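Side-chain contacts in down syndrome cell adhesion molecule, isoform AK (Drosophila melanogaster, PDB 4WVR), which probably mediates cell adhesion through isoform-specific homodimerization, here represented by its variable seventh immunoglobulin domain (isoform 5): residues A[19-22]-A[23-26]; A[49-52]-A[53-56]; A[74-77]-A[78-81]. All blocks are in the same frame, centred on the assembly; numbering follows the deposited sequence.

Interaction 1. Residues A[19-22]-A[23-26]; sequences PVNT and GENA
Asn21 and Glu24 close a type II beta turn in a surface loop of the immunoglobulin fold, the loop that leads into strand 26-31, which carries the disulfide cysteine Cys30. Gly23 takes the third place of the turn with a positive phi of 99°, where the CB of any larger residue would be jammed against the carbonyl oxygen of Thr22. The CG2 methyl of Thr22, anti to the threonine N, packs against the carbonyl oxygen of Val74.

Glu24 closes the turn with two bonds, one of them weak. Its backbone N reaches Asn21 O in the weak bond, at 3.3 Å. Its side chain folds back over the turn: CG lies beside the backbone N (chi1 -69°) and the chain beyond is extended, which brings OE2 to 3.2 Å from Asn21 N. That donor lies well above the carboxylate plane, 70° out of it, and the N-H is only moderately bent toward OE2. A glutamate suits this place because it spans the turn and offers an acceptor to the backbone N-H of Asn21, the first residue of the turn. The other oxygen, OE1, sits 3.3 Å from CG1 of buried Val20, and Val20 CG1 also packs at 3.5 Å against Glu24 CB.

The Asn25 side chain leaves the turn; OD1 bonds Asn70 ND2, and ND2 bonds Thr66 OG1 and Val32 O of the second subunit, placing this stretch at the dimer contact. Ala26 begins the strand proper, with its CB methyl resting on CG2 of Val74.

Interaction 2. Residues A[49-52]-A[53-56]; sequences PIIN and GEEG
Ile51 to Glu54 form a type II beta turn following the short edge strand 48-50 of the immunoglobulin fold, closed by Glu54 N giving its hydrogen to Ile51 O at 3.0 Å. Gly53, third in the turn, has a positive phi of 96°, at which a CB would run into the Asn52 carbonyl oxygen.

The glutamate adds a second clasp. With CG anti to the backbone N (chi1 -178°) and the rest of the chain stretched out, Glu54 runs back past the turn and sets OE1 3.1 Å from Ile51 N, which approaches on the anti side, 31° out of the carboxylate plane. The acid thus accepts the amide hydrogen of the residue whose carbonyl oxygen accepts its own N-H. The Asn52 side chain leaves the turn, and OD1 takes a hydrogen from Ile59 N, tying the turn to strand 57-63.

Buried Ile50 lies against Trp43 and Leu45, as suits a hydrophobic residue facing the interior, and its CG2 brushes Glu54 CB at 4.1 Å. Ile51, exposed, crosses the glutamate at about a right angle, with CG1 held between its backbone N and carbonyl carbon and 3.3 Å from Glu54 OE1.

Interaction 3. Residues A[74-77]-A[78-81]; sequences VEQD and HRGV
His78 folds its ring back on Glu75, the residue three places earlier, in the short 3-10 turn that leads into strand 80-87 of the immunoglobulin fold. It stands six residues before Cys84, where many immunoglobulin domains carry the aspartate of the D-x-G-x-Y-x-C motif. The ring is gripped at both nitrogens. Glu75 N meets ND1 at 3.0 Å in a nearly straight bond (177°), close to the ring plane, while NE2 bonds Glu55 O. CG lies beside the backbone N of His78 and opposite its carbonyl carbon (chi1 -68°), which turns the ND1 edge of the imidazole toward the Val74-Glu75 peptide. The same residue ties the turn through its backbone, His78 N reaching Glu75 O at 3.1 Å from above the carbonyl plane.

Arg79 continues the pattern one residue on. Its N bonds Gln76 O at 3.2 Å, and its side chain runs alongside that of Gln76, both pointing the same way. The arginine bends at chi3 (-148°), laying one guanidinium face toward Gln76 CB, and NH2 approaches OE1 at 2.7 Å in a weak, poorly angled bond, the amide and guanidinium planes being strongly tilted. Long, flexible polar chains suit this exposed surface. A water joins Asp77 O and Arg79 O, the latter at 2.6 Å.

Replacing His78 by an alanine is likely to leave Glu75 N and Glu55 O without the partner they share, and the tie between the two loops weaker. Because ND1 accepts from an amide while NE2 faces a carbonyl oxygen, the ring is likely to be neutral with its proton on NE2, a tautomer that makes one imidazole a two-sided bridge between loops.

In the fold
Along the chain the three turns come in series, interactions 1 and 3 on the same side of its centre. Interaction 1 leads into strand 26-31 of the three-stranded sheet; interaction 2 leaves edge strand 48-50 of the four-stranded sheet, and interaction 3 enters strand 80-87 of that sheet. Interaction 3 links the others. Its centre is about 9 Å from that of interaction 1, met through two probable hydrogen bonds, Gly23 N to Val74 O (2.6 Å) and Val74 N to Glu24 O, and about 12 Å from that of interaction 2, reached through His78. Interactions 1 and 2, with centres about 17 Å apart, do not touch. Polar bonds between turns thus connect both sheets.

Interaction 1. Residues A[19-22]-A[23-26]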
loop_
_atom_site.group_PDB
_atom_site.type_symbol
_atom_site.label_atom_id
_atom_site.label_comp_id
_atom_site.label_asym_id
_atom_site.label_seq_id
_atom_site.Cartn_x
_atom_site.Cartn_y
_atom_site.Cartn_z
ATOM N N PRO A 19 -16.870 5.010 -4.825
ATOM C CA PRO A 19 -17.311 4.045 -3.815
ATOM C C PRO A 19 -16.894 2.628 -4.185
ATOM O O PRO A 19 -16.842 2.283 -5.365
ATOM C CB PRO A 19 -18.835 4.194 -3.826
ATOM C CG PRO A 19 -19.067 5.586 -4.300
ATOM C CD PRO A 19 -17.983 5.851 -5.305
ATOM N N VAL A 20 -16.595 1.821 -3.174
ATOM C CA VAL A 20 -16.114 0.468 -3.387
ATOM C C VAL A 20 -17.249 -0.530 -3.173
ATOM O O VAL A 20 -18.091 -0.339 -2.297
ATOM C CB VAL A 20 -14.934 0.153 -2.440
ATOM C CG1 VAL A 20 -14.405 -1.240 -2.676
ATOM C CG2 VAL A 20 -13.822 1.179 -2.627
ATOM N N ASN A 21 -17.286 -1.583 -3.984
ATOM C CA ASN A 21 -18.281 -2.630 -3.809
ATOM C C ASN A 21 -17.913 -3.575 -2.677
ATOM O O ASN A 21 -16.735 -3.753 -2.358
ATOM C CB ASN A 21 -18.467 -3.423 -5.103
ATOM C CG ASN A 21 -19.280 -2.671 -6.136
ATOM O OD1 ASN A 21 -18.851 -2.499 -7.275
ATOM N ND2 ASN A 21 -20.462 -2.213 -5.737
ATOM N N THR A 22 -18.932 -4.173 -2.068
ATOM C CA THR A 22 -18.727 -5.170 -1.028
ATOM C C THR A 22 -17.950 -6.365 -1.577
ATOM O O THR A 22 -18.241 -6.853 -2.668
ATOM C CB THR A 22 -20.069 -5.651 -0.440
ATOM O OG1 THR A 22 -20.726 -4.555 0.206
ATOM C CG2 THR A 22 -19.849 -6.759 0.572
ATOM N N GLY A 23 -16.951 -6.814 -0.827
ATOM C CA GLY A 23 -16.164 -7.967 -1.220
ATOM C C GLY A 23 -14.838 -7.617 -1.866
ATOM O O GLY A 23 -13.994 -8.488 -2.073
ATOM N N GLU A 24 -14.645 -6.343 -2.192
ATOM C CA GLU A 24 -13.405 -5.921 -2.834
ATOM C C GLU A 24 -12.234 -5.896 -1.855
ATOM O O GLU A 24 -12.416 -5.927 -0.637
ATOM C CB GLU A 24 -13.559 -4.545 -3.479
ATOM C CG GLU A 24 -14.479 -4.513 -4.694
ATOM C CD GLU A 24 -14.350 -3.222 -5.485
ATOM O OE1 GLU A 24 -13.262 -2.606 -5.451
ATOM O OE2 GLU A 24 -15.337 -2.818 -6.137
ATOM N N ASN A 25 -11.032 -5.839 -2.415
ATOM C CA ASN A 25 -9.790 -5.824 -1.654
ATOM C C ASN A 25 -9.205 -4.418 -1.684
ATOM O O ASN A 25 -8.708 -3.971 -2.715
ATOM C CB ASN A 25 -8.818 -6.852 -2.240
ATOM C CG ASN A 25 -7.444 -6.821 -1.592
ATOM O OD1 ASN A 25 -7.256 -6.278 -0.504
ATOM N ND2 ASN A 25 -6.473 -7.424 -2.266
ATOM N N ALA A 26 -9.286 -3.717 -0.558
ATOM C CA ALA A 26 -8.860 -2.325 -0.504
ATOM C C ALA A 26 -7.765 -2.129 0.529
ATOM O O ALA A 26 -7.641 -2.907 1.480
ATOM C CB ALA A 26 -10.041 -1.416 -0.202
#

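Interaction 2. Residues A[49-52]-A[53-56]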
loop_
_atom_site.group_PDB
_atom_site.type_symbol
_atom_site.label_atom_id
_atom_site.label_comp_id
_atom_site.label_asym_id
_atom_site.label_seq_id
_atom_site.Cartn_x
_atom_site.Cartn_y
_atom_site.Cartn_z
ATOM N N PRO A 49 -9.842 3.495 17.745
ATOM C CA PRO A 49 -8.587 2.800 17.434
ATOM C C PRO A 49 -8.790 1.438 16.780
ATOM O O PRO A 49 -9.714 0.706 17.136
ATOM C CB PRO A 49 -7.927 2.644 18.808
ATOM C CG PRO A 49 -8.514 3.739 19.631
ATOM C CD PRO A 49 -9.931 3.856 19.169
ATOM N N ILE A 50 -7.928 1.117 15.820
ATOM C CA ILE A 50 -7.949 -0.181 15.165
ATOM C C ILE A 50 -6.682 -0.950 15.488
ATOM O O ILE A 50 -5.589 -0.390 15.465
ATOM C CB ILE A 50 -8.046 -0.068 13.630
ATOM C CG1 ILE A 50 -8.902 1.121 13.207
ATOM C CG2 ILE A 50 -8.570 -1.368 13.030
ATOM C CD1 ILE A 50 -8.824 1.382 11.719
ATOM N N ILE A 51 -6.829 -2.237 15.777
ATOM C CA ILE A 51 -5.674 -3.109 15.919
ATOM C C ILE A 51 -5.721 -4.155 14.818
ATOM O O ILE A 51 -6.771 -4.376 14.216
ATOM C CB ILE A 51 -5.634 -3.797 17.296
ATOM C CG1 ILE A 51 -6.859 -4.695 17.473
ATOM C CG2 ILE A 51 -5.554 -2.757 18.404
ATOM C CD1 ILE A 51 -6.911 -5.401 18.802
ATOM N N ASN A 52 -4.579 -4.785 14.556
ATOM C CA ASN A 52 -4.470 -5.809 13.522
ATOM C C ASN A 52 -5.527 -6.904 13.676
ATOM O O ASN A 52 -5.632 -7.538 14.729
ATOM C CB ASN A 52 -3.069 -6.424 13.550
ATOM C CG ASN A 52 -2.826 -7.383 12.401
ATOM O OD1 ASN A 52 -3.396 -7.238 11.319
ATOM N ND2 ASN A 52 -1.971 -8.372 12.632
ATOM N N GLY A 53 -6.323 -7.101 12.629
ATOM C CA GLY A 53 -7.353 -8.123 12.627
ATOM C C GLY A 53 -8.740 -7.631 13.004
ATOM O O GLY A 53 -9.736 -8.283 12.694
ATOM N N GLU A 54 -8.809 -6.483 13.674
ATOM C CA GLU A 54 -10.081 -5.952 14.160
ATOM C C GLU A 54 -11.020 -5.572 13.017
ATOM O O GLU A 54 -10.628 -4.860 12.087
ATOM C CB GLU A 54 -9.838 -4.743 15.068
ATOM C CG GLU A 54 -11.099 -4.146 15.673
ATOM C CD GLU A 54 -10.802 -3.088 16.721
ATOM O OE1 GLU A 54 -9.610 -2.890 17.056
ATOM O OE2 GLU A 54 -11.765 -2.458 17.214
ATOM N N GLU A 55 -12.260 -6.055 13.095
ATOM C CA GLU A 55 -13.257 -5.865 12.040
ATOM C C GLU A 55 -12.746 -6.364 10.686
ATOM O O GLU A 55 -13.141 -5.858 9.636
ATOM C CB GLU A 55 -13.669 -4.392 11.934
ATOM C CG GLU A 55 -14.401 -3.848 13.154
ATOM C CD GLU A 55 -15.751 -4.507 13.377
ATOM O OE1 GLU A 55 -16.489 -4.710 12.391
ATOM O OE2 GLU A 55 -16.074 -4.820 14.543
ATOM N N GLY A 56 -11.867 -7.360 10.718
ATOM C CA GLY A 56 -11.308 -7.924 9.503
ATOM C C GLY A 56 -10.357 -6.984 8.786
ATOM O O GLY A 56 -10.178 -7.081 7.573
#

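Interaction 3. Residues A[74-77]-A[78-81]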
loop_
_atom_site.group_PDB
_atom_site.type_symbol
_atom_site.label_atom_id
_atom_site.label_comp_id
_atom_site.label_asym_id
_atom_site.label_seq_id
_atom_site.Cartn_x
_atom_site.Cartn_y
_atom_site.Cartn_z
ATOM N N VAL A 74 -13.998 -6.112 1.717
ATOM C CA VAL A 74 -14.723 -4.933 2.175
ATOM C C VAL A 74 -16.204 -5.221 2.410
ATOM O O VAL A 74 -16.885 -5.765 1.543
ATOM C CB VAL A 74 -14.599 -3.772 1.168
ATOM C CG1 VAL A 74 -15.533 -2.630 1.548
ATOM C CG2 VAL A 74 -13.152 -3.287 1.086
ATOM N N GLU A 75 -16.681 -4.862 3.595
ATOM C CA GLU A 75 -18.104 -4.880 3.909
ATOM C C GLU A 75 -18.565 -3.451 4.176
ATOM O O GLU A 75 -17.744 -2.538 4.281
ATOM C CB GLU A 75 -18.385 -5.768 5.123
ATOM C CG GLU A 75 -18.005 -7.228 4.933
ATOM C CD GLU A 75 -18.104 -8.021 6.220
ATOM O OE1 GLU A 75 -18.219 -7.396 7.296
ATOM O OE2 GLU A 75 -18.071 -9.268 6.157
ATOM N N GLN A 76 -19.872 -3.254 4.291
ATOM C CA GLN A 76 -20.405 -1.918 4.536
ATOM C C GLN A 76 -20.022 -1.411 5.926
ATOM O O GLN A 76 -20.018 -0.207 6.177
ATOM C CB GLN A 76 -21.926 -1.915 4.356
ATOM C CG GLN A 76 -22.355 -2.195 2.921
ATOM C CD GLN A 76 -23.805 -1.848 2.663
ATOM O OE1 GLN A 76 -24.472 -1.252 3.508
ATOM N NE2 GLN A 76 -24.297 -2.199 1.479
ATOM N N ASP A 77 -19.688 -2.337 6.819
ATOM C CA ASP A 77 -19.206 -1.999 8.155
ATOM C C ASP A 77 -17.885 -1.223 8.132
ATOM O O ASP A 77 -17.512 -0.583 9.115
ATOM C CB ASP A 77 -19.034 -3.271 8.988
ATOM C CG ASP A 77 -20.310 -3.687 9.693
ATOM O OD1 ASP A 77 -21.380 -3.128 9.374
ATOM O OD2 ASP A 77 -20.240 -4.576 10.568
ATOM N N HIS A 78 -17.178 -1.289 7.009
ATOM C CA HIS A 78 -15.865 -0.655 6.893
ATOM C C HIS A 78 -15.975 0.798 6.449
ATOM O O HIS A 78 -14.968 1.484 6.258
ATOM C CB HIS A 78 -14.989 -1.451 5.925
ATOM C CG HIS A 78 -14.612 -2.804 6.439
ATOM N ND1 HIS A 78 -14.860 -3.964 5.737
ATOM C CD2 HIS A 78 -14.010 -3.183 7.591
ATOM C CE1 HIS A 78 -14.427 -4.999 6.434
ATOM N NE2 HIS A 78 -13.907 -4.553 7.564
ATOM N N ARG A 79 -17.213 1.257 6.297
ATOM C CA ARG A 79 -17.506 2.643 5.946
ATOM C C ARG A 79 -16.919 3.646 6.929
ATOM O O ARG A 79 -17.013 3.466 8.146
ATOM C CB ARG A 79 -19.015 2.853 5.882
ATOM C CG ARG A 79 -19.591 2.869 4.494
ATOM C CD ARG A 79 -21.083 3.086 4.581
ATOM N NE ARG A 79 -21.803 2.409 3.511
ATOM C CZ ARG A 79 -22.953 1.769 3.683
ATOM N NH1 ARG A 79 -23.505 1.710 4.888
ATOM N NH2 ARG A 79 -23.547 1.186 2.653
ATOM N N GLY A 80 -16.327 4.713 6.403
ATOM C CA GLY A 80 -15.917 5.813 7.250
ATOM C C GLY A 80 -14.519 6.347 7.025
ATOM O O GLY A 80 -13.862 6.044 6.026
ATOM N N VAL A 81 -14.066 7.149 7.981
ATOM C CA VAL A 81 -12.794 7.846 7.868
ATOM C C VAL A 81 -11.653 7.040 8.480
ATOM O O VAL A 81 -11.643 6.772 9.680
ATOM C CB VAL A 81 -12.854 9.225 8.553
ATOM C CG1 VAL A 81 -11.561 9.995 8.316
ATOM C CG2 VAL A 81 -14.053 10.014 8.045
HETATM O O HOH W 1 -18.783 2.018 9.374
#